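Local coordinates for protein ketol-acid reductoisomerase (uncultured archaeon GZfos26G2, PDB 4XDY) that catalyses the magnesium-dependent alkyl migration and NADH-dependent reduction of (S)-2-acetolactate to (R)-2,3-dihydroxy-isovalerate in branched-chain amino-acid biosynthesis, at residues F215-V219 and E315-E319. Numbering follows the deposited sequence.
Sequences FEVLV and EHQVE
The Phe-215 ring lies flat against Val-318, whose CB sits almost exactly over the ring centre in a CH-pi contact, 3.9 Å from the centroid, while CG2 reaches the same face near CD2. With CG anti to the backbone N (chi1 176°), the phenyl group is carried from helix 205-220 to the start of helix 317-327, and Val-219 CG2 backs its opposite face. Gln-317 adds its CB 3.9 Å from Phe-215 CE1, and its OE1 lies beside Val-219 CG1. Without the ring, as with an alanine here, the face over which Val-318 CB packs is gone, which is likely to open a gap between the two helices. Beside the Phe-215 ring, His-316 is the N-cap residue: its ND1 accepts from Val-318 N at 3.0 Å, while NE2 donates to Glu-216 OE2 at 2.7 Å, nearly straight at 168°. Carboxylate and imidazole are almost coplanar, the oxygen offering its anti lone pair. Arg-212 also pairs with OE2, and Lys-276 of the second subunit with OE1, which ties this joint of the all-helical knotted domain to the dimer interface. With ND1 taking a backbone N-H and NE2 donating, the imidazole is fixed in rotation and is probably neutral with its proton on NE2, a form the Glu-216 carboxylate would support.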
loop_
_atom_site.group_PDB
_atom_site.type_symbol
_atom_site.label_atom_id
_atom_site.label_comp_id
_atom_site.label_asym_id
_atom_site.label_seq_id
_atom_site.Cartn_x
_atom_site.Cartn_y
_atom_site.Cartn_z
ATOM N N PHE A 215 -7.801 -12.134 -5.645
ATOM C CA PHE A 215 -7.336 -12.430 -6.998
ATOM C C PHE A 215 -7.931 -13.804 -7.411
ATOM O O PHE A 215 -8.491 -13.948 -8.497
ATOM C CB PHE A 215 -5.817 -12.497 -6.994
ATOM C CG PHE A 215 -5.208 -12.892 -8.327
ATOM C CD1 PHE A 215 -5.058 -14.260 -8.645
ATOM C CD2 PHE A 215 -4.692 -11.954 -9.199
ATOM C CE1 PHE A 215 -4.459 -14.645 -9.815
ATOM C CE2 PHE A 215 -4.104 -12.353 -10.414
ATOM C CZ PHE A 215 -4.009 -13.684 -10.698
ATOM N N GLU A 216 -7.825 -14.797 -6.523
ATOM C CA GLU A 216 -8.367 -16.127 -6.800
ATOM C C GLU A 216 -9.888 -16.138 -7.047
ATOM O O GLU A 216 -10.417 -16.811 -7.905
ATOM C CB GLU A 216 -7.993 -17.112 -5.710
ATOM C CG GLU A 216 -6.507 -17.446 -5.664
ATOM C CD GLU A 216 -6.149 -18.478 -4.566
ATOM O OE1 GLU A 216 -7.066 -18.910 -3.860
ATOM O OE2 GLU A 216 -4.949 -18.743 -4.384
ATOM N N VAL A 217 -10.612 -15.420 -6.222
ATOM C CA VAL A 217 -12.023 -15.286 -6.413
ATOM C C VAL A 217 -12.401 -14.772 -7.790
ATOM O O VAL A 217 -13.313 -15.374 -8.477
ATOM C CB VAL A 217 -12.689 -14.521 -5.244
ATOM C CG1 VAL A 217 -14.147 -14.162 -5.624
ATOM C CG2 VAL A 217 -12.586 -15.306 -3.929
ATOM N N LEU A 218 -11.764 -13.700 -8.234
ATOM C CA LEU A 218 -11.997 -13.205 -9.581
ATOM C C LEU A 218 -11.661 -14.240 -10.667
ATOM O O LEU A 218 -12.469 -14.461 -11.575
ATOM C CB LEU A 218 -11.258 -11.905 -9.777
ATOM C CG LEU A 218 -11.932 -10.706 -9.005
ATOM C CD1 LEU A 218 -11.002 -9.505 -9.215
ATOM C CD2 LEU A 218 -13.275 -10.380 -9.579
ATOM N N VAL A 219 -10.459 -14.807 -10.588
ATOM C CA VAL A 219 -10.001 -15.743 -11.629
ATOM C C VAL A 219 -10.914 -16.970 -11.648
ATOM O O VAL A 219 -11.333 -17.418 -12.722
ATOM C CB VAL A 219 -8.532 -16.127 -11.450
ATOM C CG1 VAL A 219 -8.155 -17.271 -12.397
ATOM C CG2 VAL A 219 -7.708 -14.888 -11.729
ATOM N N GLU A 315 5.054 -20.103 -7.964
ATOM C CA GLU A 315 4.217 -20.768 -8.959
ATOM C C GLU A 315 2.799 -20.170 -9.044
ATOM O O GLU A 315 2.049 -20.443 -9.970
ATOM C CB GLU A 315 4.142 -22.282 -8.605
ATOM C CG GLU A 315 5.499 -23.019 -8.718
ATOM C CD GLU A 315 5.519 -24.427 -8.087
ATOM O OE1 GLU A 315 4.452 -24.933 -7.663
ATOM O OE2 GLU A 315 6.632 -25.018 -7.978
ATOM N N HIS A 316 2.404 -19.310 -8.096
ATOM C CA HIS A 316 1.043 -18.786 -8.141
ATOM C C HIS A 316 0.886 -17.855 -9.302
ATOM O O HIS A 316 1.747 -17.020 -9.617
ATOM C CB HIS A 316 0.708 -18.071 -6.798
ATOM C CG HIS A 316 -0.747 -17.904 -6.563
ATOM N ND1 HIS A 316 -1.486 -16.933 -7.193
ATOM C CD2 HIS A 316 -1.612 -18.548 -5.749
ATOM C CE1 HIS A 316 -2.751 -17.019 -6.841
ATOM N NE2 HIS A 316 -2.853 -17.986 -5.945
ATOM N N GLN A 317 -0.278 -17.947 -9.924
ATOM C CA GLN A 317 -0.634 -17.025 -10.969
ATOM C C GLN A 317 -0.477 -15.531 -10.694
ATOM O O GLN A 317 -0.145 -14.782 -11.586
ATOM C CB GLN A 317 -2.075 -17.339 -11.356
ATOM C CG GLN A 317 -2.398 -17.064 -12.751
ATOM C CD GLN A 317 -3.795 -17.514 -13.115
ATOM O OE1 GLN A 317 -4.662 -17.761 -12.250
ATOM N NE2 GLN A 317 -4.007 -17.615 -14.373
ATOM N N VAL A 318 -0.734 -15.085 -9.462
ATOM C CA VAL A 318 -0.576 -13.700 -9.130
ATOM C C VAL A 318 0.861 -13.237 -9.354
ATOM O O VAL A 318 1.122 -12.148 -9.811
ATOM C CB VAL A 318 -1.128 -13.405 -7.705
ATOM C CG1 VAL A 318 -0.174 -13.895 -6.667
ATOM C CG2 VAL A 318 -1.373 -11.916 -7.646
ATOM N N GLU A 319 1.807 -14.146 -9.099
ATOM C CA GLU A 319 3.195 -13.907 -9.295
ATOM C C GLU A 319 3.668 -14.040 -10.756
ATOM O O GLU A 319 4.425 -13.233 -11.240
ATOM C CB GLU A 319 4.001 -14.816 -8.328
ATOM C CG GLU A 319 3.931 -14.414 -6.852
ATOM C CD GLU A 319 4.531 -13.025 -6.633
ATOM O OE1 GLU A 319 5.747 -12.836 -6.746
ATOM O OE2 GLU A 319 3.725 -12.053 -6.484
#